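Local coordinates for protein carbonic anhydrase (Sordaria macrospora, PDB 4O1K) that catalyses the reversible hydration of carbon dioxide to bicarbonate as a zinc-dependent, tetrameric beta-class carbonic anhydrase, at residues Y158-L161 with V162-N165; C170-V173 with V174-A177. All coordinates share one frame; numbering follows the deposited sequence. Where two conformers were deposited one is given.

In the fold
Both contacts are local ones on helix 154-174, which follows helix 145-150 and runs along the central sheet. Coming from the N terminus, interaction 1 is met first, near the start of the helix, where 158-161 and 162-165 form consecutive turns; its side chains reach helices 116-121, 130-143 and 145-150 and the loop that carries the zinc ligand Cys-115. Interaction 2 follows in series, with centres 19 Å apart: 170-173 is the last turn of the same helix and 174-177 leads into helix 177-186, beside strand 190-197, helix 210-218 and a second subunit. Neither contact closes a long loop, and they neither nest nor cross.

Interaction 1: Y158-L161 with V162-N165; sequences YERL and VELN
Tyr-158 opens the contact with its carbonyl O, which accepts the Val-162 N-H at 3.0 Å, while its ring carbon CE1 lies 4.1 Å from Val-162 CG2, the methyl approaching obliquely. The side chain of Tyr-158 stands out across the helix and lies about 7 Å from the zinc ion, and its OH bonds to the carbonyl O of Cys-115, one of the zinc ligands. Glu-159 contributes mainly backbone: its O receives the N-H of Glu-163, and the CG of Glu-163 sits 3.2 Å from that same Glu-159 O.

Such i to i+4 amide bonds are those of an alpha helix, here within helix 154-174, which packs against the alpha/beta core of the beta-carbonic anhydrase fold. On this framework Arg-160 makes an i to i+3 salt bridge, NH1 to Glu-163 OE1 at 2.8 Å. The chain of Arg-160 bends at chi2 (54°), turning the guanidinium forward over the next turn. OE1 lies close to the guanidinium plane, and NH1 meets it on the anti side of the carboxylate; the two flat groups stand 74° apart. The other carboxylate oxygen, OE2, bonds to Tyr-113 OH, and Arg-160 NE pairs with Glu-147, so both charged groups have a second partner, which should limit their rotation. Over one guanidinium face lies Leu-164 CD2, 3.8 Å from Arg-160 NH2 and displaced toward the rim. Arg-160 O accepts the N-H of Leu-164 in a nearly straight bond (175°). Leu-161 ends the segment by accepting the N-H of Asn-165 at its carbonyl O, 2.9 Å from that N, while its own side chain packs on Val-118, Val-140 and Leu-148.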
loop_
_atom_site.group_PDB
_atom_site.type_symbol
_atom_site.label_atom_id
_atom_site.label_comp_id
_atom_site.label_asym_id
_atom_site.label_seq_id
_atom_site.Cartn_x
_atom_site.Cartn_y
_atom_site.Cartn_z
ATOM N N TYR A 158 -21.967 -15.922 9.716
ATOM C CA TYR A 158 -21.558 -15.009 8.670
ATOM C C TYR A 158 -22.028 -13.580 8.993
ATOM O O TYR A 158 -21.276 -12.607 8.845
ATOM C CB TYR A 158 -22.155 -15.560 7.375
ATOM C CG TYR A 158 -22.104 -14.673 6.168
ATOM C CD1 TYR A 158 -21.059 -13.797 5.956
ATOM C CD2 TYR A 158 -23.114 -14.731 5.223
ATOM C CE1 TYR A 158 -21.033 -12.983 4.841
ATOM C CE2 TYR A 158 -23.086 -13.939 4.106
ATOM C CZ TYR A 158 -22.045 -13.061 3.927
ATOM O OH TYR A 158 -22.010 -12.272 2.815
ATOM N N GLU A 159 -23.258 -13.464 9.480
ATOM C CA GLU A 159 -23.830 -12.165 9.854
ATOM C C GLU A 159 -23.073 -11.603 11.061
ATOM O O GLU A 159 -22.782 -10.386 11.137
ATOM C CB GLU A 159 -25.340 -12.290 10.121
ATOM C CG GLU A 159 -26.105 -12.760 8.882
ATOM C CD GLU A 159 -27.615 -12.741 9.053
ATOM O OE1 GLU A 159 -28.102 -12.721 10.211
ATOM O OE2 GLU A 159 -28.312 -12.743 8.013
ATOM N N ARG A 160 -22.724 -12.500 11.985
ATOM C CA ARG A 160 -21.985 -12.074 13.156
ATOM C C ARG A 160 -20.623 -11.571 12.719
ATOM O O ARG A 160 -20.156 -10.572 13.233
ATOM C CB ARG A 160 -21.847 -13.204 14.188
ATOM C CG ARG A 160 -21.299 -12.753 15.547
ATOM C CD ARG A 160 -22.108 -11.587 16.161
ATOM N NE ARG A 160 -21.465 -11.080 17.371
ATOM C CZ ARG A 160 -21.475 -9.803 17.744
ATOM N NH1 ARG A 160 -22.100 -8.903 17.004
ATOM N NH2 ARG A 160 -20.850 -9.423 18.848
ATOM N N LEU A 161 -19.982 -12.269 11.778
ATOM C CA LEU A 161 -18.693 -11.824 11.228
ATOM C C LEU A 161 -18.787 -10.455 10.567
ATOM O O LEU A 161 -17.873 -9.628 10.680
ATOM C CB LEU A 161 -18.170 -12.834 10.205
ATOM C CG LEU A 161 -16.845 -12.473 9.529
ATOM C CD1 LEU A 161 -15.749 -12.229 10.555
ATOM C CD2 LEU A 161 -16.430 -13.559 8.546
ATOM N N VAL A 162 -19.884 -10.212 9.865
ATOM C CA VAL A 162 -20.090 -8.913 9.220
ATOM C C VAL A 162 -20.077 -7.844 10.310
ATOM O O VAL A 162 -19.400 -6.771 10.173
ATOM C CB VAL A 162 -21.442 -8.892 8.473
ATOM C CG1 VAL A 162 -21.916 -7.474 8.226
ATOM C CG2 VAL A 162 -21.323 -9.649 7.140
ATOM N N GLU A 163 -20.785 -8.155 11.403
ATOM C CA GLU A 163 -20.911 -7.208 12.528
ATOM C C GLU A 163 -19.556 -6.953 13.219
ATOM O O GLU A 163 -19.152 -5.801 13.479
ATOM C CB GLU A 163 -21.939 -7.739 13.548
ATOM C CG GLU A 163 -23.357 -7.812 12.965
ATOM C CD GLU A 163 -24.354 -8.541 13.864
ATOM O OE1 GLU A 163 -23.952 -9.071 14.920
ATOM O OE2 GLU A 163 -25.544 -8.575 13.492
ATOM N N LEU A 164 -18.879 -8.030 13.583
ATOM C CA LEU A 164 -17.556 -7.905 14.194
ATOM C C LEU A 164 -16.557 -7.193 13.303
ATOM O O LEU A 164 -15.651 -6.519 13.793
ATOM C CB LEU A 164 -17.024 -9.278 14.580
ATOM C CG LEU A 164 -17.854 -9.841 15.751
ATOM C CD1 LEU A 164 -17.558 -11.308 15.921
ATOM C CD2 LEU A 164 -17.496 -9.093 17.008
ATOM N N ASN A 165 -16.665 -7.389 11.993
ATOM C CA ASN A 165 -15.794 -6.678 11.062
ATOM C C ASN A 165 -16.076 -5.199 11.177
ATOM O O ASN A 165 -15.159 -4.408 11.276
ATOM C CB ASN A 165 -16.036 -7.109 9.615
ATOM C CG ASN A 165 -15.033 -6.491 8.641
ATOM O OD1 ASN A 165 -13.807 -6.475 8.894
ATOM N ND2 ASN A 165 -15.546 -5.975 7.521
#

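Interaction 2: C170-V173 with V174-A177; sequences CRNV and VKTA
Lys-175 reaches back over the last helical turn to Asn-172, its NZ donating to OD1 of that residue at 3.0 Å. The two side chains lie side by side and point the same way. Lys-175 is extended beyond CG, and because CG stands beside the backbone N (chi1 -61°) the chain is laid back along the helix: CG passes 3.4 Å from Arg-171 O, and CE lies 3.5 Å from Asn-172 OD1. The ammonium comes in tilted from the plane of the Asn-172 amide, whose ND2 bonds to the carbonyl O of Val-84. Near it stands another cation, Arg-171, with NH1 4.4 Å from Lys-175 NZ. A salt bridge from NZ to Asp-139 of the second subunit gives Lys-175 its strongest polar partner and carries this helix end into the subunit interface, and together with Glu-168, which pairs with Arg-171 NH1, Asp-139 would offset the like charges. A water in the guanidinium plane accepts from Arg-171 NH2 and, weakly, from Lys-175 NZ.

Here helix 154-174 gives way to helix 177-186, with Thr-176 at the N-cap position of the latter. Val-174, the next large contributor, still donates its N-H to Cys-170 O in helical fashion, and its CG2 rests 3.4 Å from that O. Val-173 supplies the acceptor at the junction: its O accepts from both the N-H and the OG1 of Thr-176, the hydroxyl at 2.8 Å and nearly along the C=O axis, the amide from above the carbonyl plane. The positive chi1 of Thr-176 (68°) swings OG1 toward this carbonyl, from where it also makes a weak capping bond with Leu-179 N.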
loop_
_atom_site.group_PDB
_atom_site.type_symbol
_atom_site.label_atom_id
_atom_site.label_comp_id
_atom_site.label_asym_id
_atom_site.label_seq_id
_atom_site.Cartn_x
_atom_site.Cartn_y
_atom_site.Cartn_z
ATOM N N CYS A 170 -14.008 -0.059 12.940
ATOM C CA CYS A 170 -14.158 1.116 13.809
ATOM C C CYS A 170 -12.958 1.283 14.777
ATOM O O CYS A 170 -12.438 2.397 14.959
ATOM C CB CYS A 170 -15.424 0.998 14.628
ATOM S SG CYS A 170 -16.903 1.278 13.637
ATOM N N ARG A 171 -12.569 0.191 15.435
ATOM C CA ARG A 171 -11.369 0.232 16.270
ATOM C C ARG A 171 -10.186 0.767 15.463
ATOM O O ARG A 171 -9.434 1.605 15.959
ATOM C CB ARG A 171 -11.035 -1.154 16.848
ATOM C CG ARG A 171 -12.025 -1.654 17.913
ATOM C CD ARG A 171 -11.474 -2.916 18.607
ATOM N NE ARG A 171 -10.211 -2.651 19.301
ATOM C CZ ARG A 171 -9.017 -3.084 18.894
ATOM N NH1 ARG A 171 -8.909 -3.831 17.798
ATOM N NH2 ARG A 171 -7.923 -2.789 19.589
ATOM N N ASN A 172 -9.992 0.279 14.232
ATOM C CA ASN A 172 -8.877 0.783 13.403
ATOM C C ASN A 172 -8.968 2.259 13.061
ATOM O O ASN A 172 -7.931 2.918 12.899
ATOM C CB ASN A 172 -8.739 -0.020 12.108
ATOM C CG ASN A 172 -8.431 -1.491 12.366
ATOM O OD1 ASN A 172 -8.028 -1.869 13.461
ATOM N ND2 ASN A 172 -8.649 -2.321 11.356
ATOM N N VAL A 173 -10.193 2.790 12.925
ATOM C CA VAL A 173 -10.325 4.247 12.736
ATOM C C VAL A 173 -9.868 4.965 14.007
ATOM O O VAL A 173 -9.136 5.974 13.935
ATOM C CB VAL A 173 -11.777 4.680 12.425
ATOM C CG1 VAL A 173 -11.869 6.212 12.400
ATOM C CG2 VAL A 173 -12.204 4.152 11.084
ATOM N N VAL A 174 -10.237 4.420 15.163
ATOM C CA VAL A 174 -9.847 5.082 16.434
ATOM C C VAL A 174 -8.339 5.156 16.704
ATOM O O VAL A 174 -7.841 6.066 17.417
ATOM C CB VAL A 174 -10.591 4.461 17.619
ATOM C CG1 VAL A 174 -10.183 5.082 18.958
ATOM C CG2 VAL A 174 -12.055 4.657 17.434
ATOM N N LYS A 175 -7.602 4.206 16.145
ATOM C CA LYS A 175 -6.144 4.187 16.305
ATOM C C LYS A 175 -5.460 5.344 15.616
ATOM O O LYS A 175 -4.317 5.695 15.966
ATOM C CB LYS A 175 -5.570 2.892 15.741
ATOM C CG LYS A 175 -6.073 1.614 16.420
ATOM C CD LYS A 175 -5.534 0.363 15.658
ATOM C CE LYS A 175 -6.173 -0.919 16.212
ATOM N NZ LYS A 175 -5.720 -2.103 15.396
ATOM N N THR A 176 -6.133 5.946 14.626
ATOM C CA THR A 176 -5.484 7.015 13.859
ATOM C C THR A 176 -5.178 8.228 14.701
ATOM O O THR A 176 -5.967 8.604 15.562
ATOM C CB THR A 176 -6.246 7.416 12.581
ATOM O OG1 THR A 176 -7.496 8.053 12.911
ATOM C CG2 THR A 176 -6.504 6.187 11.746
ATOM N N ALA A 177 -4.012 8.830 14.457
ATOM C CA ALA A 177 -3.582 10.019 15.186
ATOM C C ALA A 177 -4.547 11.176 14.964
ATOM O O ALA A 177 -4.848 11.929 15.898
ATOM C CB ALA A 177 -2.141 10.417 14.775
HETATM O O HOH W 1 -5.207 -3.772 18.225
#